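Local coordinates for 3-oxoacyl-[acyl-carrier protein] synthase (Thermus thermophilus, PDB 1UB7) that probably catalyses the first condensation of fatty acid synthesis, joining acetyl-CoA and malonyl-ACP to form 3-oxobutanoyl-ACP, at residues A[183-188]-A[195-200]; A[115-120]-A[171-176]; A[53-58]-A[95-100]; A[287-290]-A[294-297]. One frame throughout, in Å; residues are numbered along the deposited sequence.

Interaction 1 of 4, residues A[183-188]-A[195-200]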
# COMPACT_ATOMS: atom_id res chain seq x y z
N THR A 183 -18.11 4.19 -2.35
CA THR A 183 -19.49 4.39 -1.87
C THR A 183 -20.03 3.00 -1.51
O THR A 183 -21.02 2.87 -0.79
CB THR A 183 -20.40 5.03 -2.95
OG1 THR A 183 -20.38 4.22 -4.13
CG2 THR A 183 -19.93 6.43 -3.31
N GLY A 184 -19.36 1.97 -2.02
CA GLY A 184 -19.73 0.59 -1.74
C GLY A 184 -18.76 0.00 -0.74
O GLY A 184 -18.36 -1.16 -0.84
N ALA A 185 -18.37 0.82 0.23
CA ALA A 185 -17.44 0.42 1.27
C ALA A 185 -18.15 -0.40 2.35
O ALA A 185 -17.53 -1.24 3.02
CB ALA A 185 -16.79 1.65 1.89
N LYS A 186 -19.45 -0.16 2.52
CA LYS A 186 -20.27 -0.86 3.51
C LYS A 186 -20.58 -2.32 3.13
O LYS A 186 -20.96 -3.12 3.98
CB LYS A 186 -21.59 -0.10 3.70
CG LYS A 186 -22.22 0.29 2.37
CD LYS A 186 -23.66 0.72 2.52
CE LYS A 186 -24.15 1.39 1.23
NZ LYS A 186 -23.82 0.60 0.01
N GLU A 187 -20.39 -2.64 1.85
CA GLU A 187 -20.66 -3.98 1.30
C GLU A 187 -19.65 -5.06 1.66
O GLU A 187 -19.96 -6.25 1.59
CB GLU A 187 -20.77 -3.88 -0.22
CG GLU A 187 -21.65 -2.74 -0.69
CD GLU A 187 -23.11 -2.94 -0.32
OE1 GLU A 187 -23.40 -3.56 0.73
OE2 GLU A 187 -23.98 -2.45 -1.08
N LEU A 188 -18.44 -4.65 2.04
CA LEU A 188 -17.39 -5.58 2.41
C LEU A 188 -16.33 -4.81 3.20
O LEU A 188 -15.80 -3.81 2.71
CB LEU A 188 -16.77 -6.22 1.15
CG LEU A 188 -15.64 -7.24 1.30
CD1 LEU A 188 -16.04 -8.38 2.24
CD2 LEU A 188 -15.27 -7.78 -0.07
N PRO A 195 -14.14 3.01 13.67
CA PRO A 195 -15.33 2.22 14.03
C PRO A 195 -16.51 2.34 13.06
O PRO A 195 -17.48 1.60 13.17
CB PRO A 195 -15.68 2.76 15.40
CG PRO A 195 -15.40 4.22 15.24
CD PRO A 195 -14.07 4.23 14.49
N ARG A 196 -16.43 3.29 12.12
CA ARG A 196 -17.50 3.49 11.15
C ARG A 196 -16.95 3.98 9.81
O ARG A 196 -15.80 4.41 9.72
CB ARG A 196 -18.53 4.51 11.68
CG ARG A 196 -17.96 5.90 11.99
CD ARG A 196 -17.45 6.63 10.75
NE ARG A 196 -16.72 7.86 11.07
CZ ARG A 196 -15.89 8.48 10.24
NH1 ARG A 196 -15.66 8.00 9.02
NH2 ARG A 196 -15.28 9.59 10.63
N LEU A 197 -17.78 3.92 8.77
CA LEU A 197 -17.38 4.37 7.44
C LEU A 197 -17.93 5.78 7.18
O LEU A 197 -18.80 6.26 7.91
CB LEU A 197 -17.87 3.39 6.37
CG LEU A 197 -17.12 2.06 6.24
CD1 LEU A 197 -17.92 1.08 5.40
CD2 LEU A 197 -15.74 2.32 5.62
N PRO A 198 -17.42 6.45 6.13
CA PRO A 198 -17.85 7.80 5.75
C PRO A 198 -19.36 8.00 5.56
O PRO A 198 -19.86 9.11 5.73
CB PRO A 198 -17.06 8.06 4.47
CG PRO A 198 -15.78 7.36 4.74
CD PRO A 198 -16.25 6.04 5.33
N ASP A 199 -20.08 6.93 5.21
CA ASP A 199 -21.52 7.05 5.03
C ASP A 199 -22.26 6.83 6.36
O ASP A 199 -23.45 7.13 6.47
CB ASP A 199 -22.05 6.05 3.98
CG ASP A 199 -21.71 4.60 4.30
OD1 ASP A 199 -21.81 4.20 5.48
OD2 ASP A 199 -21.35 3.86 3.36
N GLY A 200 -21.54 6.33 7.35
CA GLY A 200 -22.14 6.09 8.66
C GLY A 200 -22.21 4.62 9.04
O GLY A 200 -22.46 4.30 10.20
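Lys186 and Ala185 meet Leu197 and Asp199 where two loops flank the short strand 188-191. A type I beta turn from Leu197 to Gly200, closed by a bond from Gly200 N to Leu197 O, presents both partners. The Lys186 chain can be followed outward. Its CB is 4.2 Å from Leu197 CD1 and also borders the Asp199 carboxylate. Chi1 of 46° sets CG between the backbone N and the carbonyl carbon, 3.8 Å from Asp199 OD2. CD passes the same oxygen at 4.0 Å, and the two side chains cross at about a right angle. The chain then bends at chi4. NZ turns back to its own loop and forms a salt bridge with Glu187 OE2 at 3.2 Å, whose hydrogen bond is weak. It stays 5.3 Å from Asp199 OD2, so any pull between these charges acts at a distance. Asp199 OD1 is hydrogen-bonded to Thr201 OG1. Ala185 and Leu197 pack on Pro87 of the second subunit, which places this loop pair at the dimer interface of the thiolase-like fold. Both Leu197 methyls meet Ala185: CD2 is 3.9 Å from Ala185 CB, and CD1 is 3.3 Å from Ala185 O.

Interaction 2 of 4, residues A[115-120]-A[171-176]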
# COMPACT_ATOMS: atom_id res chain seq x y z
N TYR A 115 -3.27 -4.81 -9.00
CA TYR A 115 -2.92 -3.42 -8.73
C TYR A 115 -1.38 -3.37 -8.61
O TYR A 115 -0.72 -2.52 -9.20
CB TYR A 115 -3.55 -2.98 -7.41
CG TYR A 115 -4.80 -2.15 -7.57
CD1 TYR A 115 -5.88 -2.62 -8.33
CD2 TYR A 115 -4.90 -0.89 -6.99
CE1 TYR A 115 -7.02 -1.84 -8.51
CE2 TYR A 115 -6.04 -0.10 -7.17
CZ TYR A 115 -7.10 -0.59 -7.93
OH TYR A 115 -8.23 0.17 -8.09
N ALA A 116 -0.82 -4.32 -7.86
CA ALA A 116 0.64 -4.37 -7.68
C ALA A 116 1.39 -4.61 -9.00
O ALA A 116 2.50 -4.11 -9.20
CB ALA A 116 1.02 -5.45 -6.67
N LEU A 117 0.79 -5.40 -9.89
CA LEU A 117 1.42 -5.70 -11.17
C LEU A 117 1.47 -4.43 -11.98
O LEU A 117 2.49 -4.14 -12.63
CB LEU A 117 0.64 -6.80 -11.93
CG LEU A 117 0.65 -8.23 -11.35
CD1 LEU A 117 -0.24 -9.14 -12.18
CD2 LEU A 117 2.08 -8.77 -11.33
N ALA A 118 0.38 -3.66 -11.95
CA ALA A 118 0.32 -2.41 -12.68
C ALA A 118 1.35 -1.45 -12.11
O ALA A 118 2.11 -0.81 -12.85
CB ALA A 118 -1.08 -1.81 -12.58
N GLN A 119 1.40 -1.37 -10.78
CA GLN A 119 2.39 -0.49 -10.14
C GLN A 119 3.82 -0.93 -10.46
O GLN A 119 4.71 -0.09 -10.66
CB GLN A 119 2.18 -0.46 -8.63
CG GLN A 119 1.41 0.75 -8.14
CD GLN A 119 2.17 2.08 -8.31
OE1 GLN A 119 1.57 3.14 -8.16
NE2 GLN A 119 3.47 2.02 -8.62
N ALA A 120 4.03 -2.24 -10.51
CA ALA A 120 5.35 -2.78 -10.81
C ALA A 120 5.71 -2.40 -12.22
O ALA A 120 6.84 -1.96 -12.49
CB ALA A 120 5.34 -4.26 -10.66
N TYR A 171 6.31 -9.39 -26.07
CA TYR A 171 5.75 -10.01 -24.87
C TYR A 171 5.53 -9.01 -23.74
O TYR A 171 6.03 -7.88 -23.79
CB TYR A 171 6.67 -11.11 -24.34
CG TYR A 171 7.03 -12.15 -25.37
CD1 TYR A 171 8.01 -11.90 -26.33
CD2 TYR A 171 6.36 -13.37 -25.42
CE1 TYR A 171 8.32 -12.85 -27.32
CE2 TYR A 171 6.65 -14.32 -26.40
CZ TYR A 171 7.63 -14.05 -27.34
OH TYR A 171 7.92 -14.98 -28.31
N GLY A 172 4.79 -9.44 -22.72
CA GLY A 172 4.55 -8.60 -21.58
C GLY A 172 3.15 -8.04 -21.44
O GLY A 172 2.21 -8.49 -22.10
N PHE A 173 3.03 -7.05 -20.56
CA PHE A 173 1.75 -6.42 -20.31
C PHE A 173 1.26 -5.57 -21.49
O PHE A 173 2.01 -4.77 -22.06
CB PHE A 173 1.85 -5.59 -19.04
CG PHE A 173 1.87 -6.41 -17.79
CD1 PHE A 173 0.74 -7.12 -17.39
CD2 PHE A 173 3.03 -6.51 -17.01
CE1 PHE A 173 0.75 -7.91 -16.24
CE2 PHE A 173 3.06 -7.30 -15.87
CZ PHE A 173 1.92 -8.00 -15.48
N ARG A 174 0.00 -5.76 -21.87
CA ARG A 174 -0.56 -5.03 -22.99
C ARG A 174 -1.59 -4.01 -22.54
O ARG A 174 -1.84 -3.03 -23.22
CB ARG A 174 -1.17 -5.99 -24.00
CG ARG A 174 -0.17 -7.00 -24.54
CD ARG A 174 -0.72 -7.76 -25.72
NE ARG A 174 -1.01 -6.86 -26.84
CZ ARG A 174 -1.40 -7.27 -28.04
NH1 ARG A 174 -1.54 -8.56 -28.29
NH2 ARG A 174 -1.64 -6.37 -28.99
N SER A 175 -2.19 -4.25 -21.38
CA SER A 175 -3.19 -3.33 -20.86
C SER A 175 -3.49 -3.58 -19.39
O SER A 175 -3.19 -4.64 -18.84
CB SER A 175 -4.49 -3.46 -21.65
OG SER A 175 -5.07 -4.74 -21.46
N PHE A 176 -4.11 -2.57 -18.78
CA PHE A 176 -4.53 -2.62 -17.39
C PHE A 176 -5.81 -1.80 -17.29
O PHE A 176 -5.92 -0.73 -17.90
CB PHE A 176 -3.49 -1.95 -16.45
CG PHE A 176 -2.23 -2.75 -16.23
CD1 PHE A 176 -2.21 -3.82 -15.35
CD2 PHE A 176 -1.04 -2.39 -16.89
CE1 PHE A 176 -1.03 -4.55 -15.12
CE2 PHE A 176 0.15 -3.10 -16.68
CZ PHE A 176 0.16 -4.19 -15.79
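The Phe176 ring takes the backbone of Ala118 over one face. Ala118 CA lies 3.7 Å from the ring centroid, a CH-pi contact. Ala118 CB extends the cover and reaches Phe176 CD1 at 3.6 Å. The Phe173 ring has Phe176 CZ over one face, 3.3 Å above its plane. Leu117 meets both rings. Its CB is 4.0 Å from Phe173 CZ and 4.2 Å from Phe176 CE1, and its side chain crosses Phe173 at about a right angle. In Phe176 CG is anti to the carbonyl carbon (chi1 -73°), which carries the ring to Ala118. Strand 172-176 runs at 121° to helix 115-120, with the axes 9.9 Å apart. Helix 112-125 follows closely after Cys110, the predicted nucleophile, as in the thiolase fold, where such a helix is buried between the sheets. Leu128 of the second subunit packs on Ala118 and Phe176, and the His121 ring meets that of Phe176 with their planes at about 45°. A glycerol, probably from crystallisation, lies about 4 Å from the Phe176 side chain. The side-chain contacts are apolar, without hydrogen bonds between the segments, so close packing and exclusion of water probably hold helix to strand.

Interaction 3 of 4, residues A[53-58]-A[95-100]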
# COMPACT_ATOMS: atom_id res chain seq x y z
N LEU A 53 3.66 -16.80 4.60
CA LEU A 53 3.08 -17.25 3.36
C LEU A 53 3.83 -16.55 2.23
O LEU A 53 4.12 -17.16 1.20
CB LEU A 53 1.59 -16.90 3.30
CG LEU A 53 0.73 -17.35 4.49
CD1 LEU A 53 -0.72 -16.92 4.25
CD2 LEU A 53 0.82 -18.86 4.67
N ALA A 54 4.18 -15.27 2.45
CA ALA A 54 4.91 -14.51 1.44
C ALA A 54 6.31 -15.09 1.24
O ALA A 54 6.77 -15.24 0.10
CB ALA A 54 4.99 -13.03 1.84
N PHE A 55 6.99 -15.42 2.34
CA PHE A 55 8.33 -15.99 2.23
C PHE A 55 8.27 -17.29 1.44
O PHE A 55 9.03 -17.50 0.50
CB PHE A 55 8.95 -16.28 3.61
CG PHE A 55 9.13 -15.07 4.50
CD1 PHE A 55 9.16 -13.77 3.96
CD2 PHE A 55 9.28 -15.23 5.88
CE1 PHE A 55 9.32 -12.66 4.80
CE2 PHE A 55 9.45 -14.12 6.72
CZ PHE A 55 9.47 -12.83 6.17
N LYS A 56 7.34 -18.17 1.83
CA LYS A 56 7.18 -19.45 1.16
C LYS A 56 6.84 -19.33 -0.32
O LYS A 56 7.28 -20.14 -1.13
CB LYS A 56 6.14 -20.31 1.89
CG LYS A 56 6.77 -21.12 3.03
CD LYS A 56 5.91 -21.10 4.28
CE LYS A 56 6.67 -21.64 5.49
NZ LYS A 56 5.85 -21.53 6.74
N ALA A 57 6.06 -18.32 -0.69
CA ALA A 57 5.72 -18.16 -2.10
C ALA A 57 6.97 -17.75 -2.87
O ALA A 57 7.19 -18.20 -3.98
CB ALA A 57 4.63 -17.10 -2.27
N VAL A 58 7.80 -16.90 -2.28
CA VAL A 58 9.00 -16.49 -2.98
C VAL A 58 10.00 -17.66 -3.08
O VAL A 58 10.70 -17.80 -4.10
CB VAL A 58 9.67 -15.25 -2.33
CG1 VAL A 58 10.92 -14.87 -3.13
CG2 VAL A 58 8.70 -14.08 -2.32
N ALA A 95 14.15 -8.15 3.63
CA ALA A 95 15.16 -8.59 4.58
C ALA A 95 15.47 -10.09 4.39
O ALA A 95 16.62 -10.48 4.15
CB ALA A 95 14.68 -8.32 6.03
N ARG A 96 14.42 -10.90 4.49
CA ARG A 96 14.52 -12.34 4.33
C ARG A 96 15.37 -12.75 3.14
O ARG A 96 16.20 -13.64 3.24
CB ARG A 96 13.12 -12.95 4.21
CG ARG A 96 13.10 -14.39 3.69
CD ARG A 96 13.70 -15.40 4.66
NE ARG A 96 13.75 -16.75 4.07
CZ ARG A 96 14.68 -17.18 3.22
NH1 ARG A 96 15.68 -16.39 2.82
NH2 ARG A 96 14.61 -18.42 2.74
N PHE A 97 15.18 -12.10 2.01
CA PHE A 97 15.96 -12.48 0.85
C PHE A 97 17.18 -11.57 0.62
O PHE A 97 17.79 -11.60 -0.44
CB PHE A 97 15.04 -12.54 -0.36
CG PHE A 97 14.01 -13.61 -0.23
CD1 PHE A 97 14.32 -14.94 -0.53
CD2 PHE A 97 12.74 -13.32 0.29
CE1 PHE A 97 13.38 -15.96 -0.30
CE2 PHE A 97 11.80 -14.33 0.52
CZ PHE A 97 12.12 -15.65 0.23
N GLY A 98 17.52 -10.79 1.65
CA GLY A 98 18.66 -9.90 1.57
C GLY A 98 18.79 -9.07 0.31
O GLY A 98 19.86 -9.01 -0.30
N LEU A 99 17.70 -8.41 -0.08
CA LEU A 99 17.68 -7.57 -1.28
C LEU A 99 18.01 -6.10 -1.00
O LEU A 99 17.75 -5.58 0.09
CB LEU A 99 16.30 -7.61 -1.92
CG LEU A 99 15.65 -8.94 -2.19
CD1 LEU A 99 14.26 -8.71 -2.79
CD2 LEU A 99 16.55 -9.74 -3.12
N LYS A 100 18.58 -5.45 -2.01
CA LYS A 100 18.88 -4.03 -1.92
C LYS A 100 17.62 -3.49 -2.59
O LYS A 100 17.58 -3.38 -3.81
CB LYS A 100 20.10 -3.70 -2.78
CG LYS A 100 20.57 -2.25 -2.65
CD LYS A 100 21.49 -1.88 -3.82
CE LYS A 100 22.81 -1.30 -3.34
NZ LYS A 100 22.61 -0.19 -2.37
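Phe55 on helix 50-64 faces Arg96 at the end of helix 89-96, with 7.5 Å between their CA atoms. Arg96 lays its aliphatic stem on the Phe55 ring. Its CB is 4.1 Å from the centroid and 20° off the normal, a CH-pi contact. CG, anti to the backbone N (chi1 165°), sits over one face of the neighbouring Phe97 ring; beyond it the chain bends at chi2. Val58 CG1 covers the opposite face, 3.8 Å from the centroid, so Phe97 is held between a valine methyl and an arginine methylene. Phe97 CZ touches Val58 CB at 3.6 Å. Phe55 O comes to the edge of this ring, in its plane, 3.6 Å from CZ. The Arg96 guanidinium is set 61° from the Phe55 plane, and its NH2 forms a salt bridge with Glu59 of helix 50-64. Val58 packs on strand 131-138, which ties the cluster to the five-stranded sheet. Pro198 of the second subunit packs on Phe55. Phe97 is the first residue to leave the helical path. Gly98, with positive phi, follows as C-prime, bonding through Gly98 N to Ala95 O while Leu99 N bonds Gln94 O: a Schellman motif.

Interaction 4 of 4, residues A[287-290]-A[294-297]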
# COMPACT_ATOMS: atom_id res chain seq x y z
N LYS A 287 0.10 -20.31 -11.66
CA LYS A 287 1.11 -21.33 -11.41
C LYS A 287 0.64 -22.69 -11.92
O LYS A 287 1.39 -23.38 -12.63
CB LYS A 287 1.44 -21.44 -9.92
CG LYS A 287 2.46 -22.53 -9.62
CD LYS A 287 2.56 -22.84 -8.13
CE LYS A 287 3.55 -23.96 -7.87
NZ LYS A 287 3.74 -24.15 -6.41
N GLU A 288 -0.58 -23.08 -11.57
CA GLU A 288 -1.12 -24.37 -12.03
C GLU A 288 -1.24 -24.40 -13.57
O GLU A 288 -0.89 -25.40 -14.21
CB GLU A 288 -2.48 -24.64 -11.40
CG GLU A 288 -2.46 -24.49 -9.89
CD GLU A 288 -3.58 -25.25 -9.20
OE1 GLU A 288 -4.72 -25.27 -9.73
OE2 GLU A 288 -3.33 -25.82 -8.12
N ALA A 289 -1.71 -23.30 -14.15
CA ALA A 289 -1.87 -23.21 -15.60
C ALA A 289 -0.52 -23.31 -16.30
O ALA A 289 -0.40 -23.94 -17.36
CB ALA A 289 -2.55 -21.91 -15.97
N VAL A 290 0.50 -22.67 -15.74
CA VAL A 290 1.81 -22.73 -16.35
C VAL A 290 2.28 -24.17 -16.34
O VAL A 290 2.70 -24.70 -17.37
CB VAL A 290 2.82 -21.83 -15.61
CG1 VAL A 290 4.24 -22.20 -16.00
CG2 VAL A 290 2.54 -20.38 -15.94
N ARG A 294 -1.16 -24.94 -19.93
CA ARG A 294 -2.30 -24.21 -20.47
C ARG A 294 -1.88 -22.78 -20.74
O ARG A 294 -2.54 -22.05 -21.48
CB ARG A 294 -3.44 -24.21 -19.47
CG ARG A 294 -3.72 -25.57 -18.88
CD ARG A 294 -4.84 -25.43 -17.89
NE ARG A 294 -6.02 -24.90 -18.56
CZ ARG A 294 -7.11 -24.49 -17.93
NH1 ARG A 294 -7.18 -24.54 -16.61
NH2 ARG A 294 -8.15 -24.04 -18.64
N ILE A 295 -0.78 -22.38 -20.12
CA ILE A 295 -0.23 -21.06 -20.34
C ILE A 295 1.16 -21.36 -20.83
O ILE A 295 1.86 -22.19 -20.25
CB ILE A 295 -0.15 -20.23 -19.02
CG1 ILE A 295 -1.51 -19.60 -18.72
CG2 ILE A 295 0.91 -19.14 -19.15
CD1 ILE A 295 -1.51 -18.75 -17.45
N ARG A 296 1.56 -20.72 -21.92
CA ARG A 296 2.89 -20.93 -22.48
C ARG A 296 3.40 -19.64 -23.08
O ARG A 296 2.63 -18.74 -23.44
CB ARG A 296 2.86 -21.99 -23.58
CG ARG A 296 2.19 -23.28 -23.19
CD ARG A 296 2.19 -24.26 -24.35
NE ARG A 296 1.36 -25.43 -24.10
CZ ARG A 296 1.25 -26.46 -24.92
NH1 ARG A 296 1.93 -26.47 -26.07
NH2 ARG A 296 0.49 -27.50 -24.60
N GLU A 297 4.72 -19.55 -23.21
CA GLU A 297 5.32 -18.37 -23.79
C GLU A 297 4.58 -18.04 -25.06
O GLU A 297 4.38 -18.92 -25.91
CB GLU A 297 6.79 -18.61 -24.08
CG GLU A 297 7.46 -17.45 -24.77
CD GLU A 297 8.94 -17.39 -24.48
OE1 GLU A 297 9.30 -17.21 -23.30
OE2 GLU A 297 9.73 -17.53 -25.42
O HOH W 1 3.87 -23.59 -19.56
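Ala289 O receives both of the direct hydrogen bonds between helix 287-290 and the loop 294-297. The bond from Arg294 N is 2.9 Å long but weak, because its N-H...O angle is only 129°. Ile295 N gives a straighter bond at 3.2 Å, with an angle of 144°. Its nitrogen stands well above the carbonyl plane. Two consecutive amides beyond the end of the helix thus share one acceptor in its last turn.

One water links the carbonyls that follow. It donates to Val290 O at 2.7 Å and to Ile295 O. The second bond is shorter and its exact length is doubtful.

The apolar contacts all involve Ile295, which spreads its two branches. Ile295 CD1 reaches Ala289 CB at 3.6 Å, with CG1 anti to the carbonyl carbon (chi1 -82°). Ile295 CG2 goes the other way and meets Val290 CG2 at 3.8 Å.

The polar end of Arg294 finds its partner outside the pair: NH2 is hydrogen-bonded to Glu265 O.

This is the C-terminal end of helix 281-292 as the chain heads for strand 300-307. Ala289, Arg294 and Ile295 pack on Leu242 of strand 242-245, one of the two outermost strands of the four-stranded sheet in this chain. Val290 touches Arg64 of helix 50-64, and Trp319 lies against Val290 and Ile295.

How the interactions relate
From the N terminus, interaction 3 closes first, over 36 intervening residues, and ties helix 50-64 to the end of helix 89-96. Interaction 2 closes a 50-residue loop and joins helix 112-125 to the first strand of the four-stranded sheet. Interaction 1 follows with a short six-residue closure beyond that strand. Interaction 4 turns helix 281-292 toward strand 300-307 across three residues. The four run in series; none nests or crosses. Interactions 2 and 4 touch where Tyr171 CE2 packs on Glu297 CG at 3.6 Å. Within one chain the centres of interactions 1 and 3 are about 34 Å apart, yet across the dimer interaction 1 of one subunit packs on interaction 3 of the other, with Thr183 on Ala95.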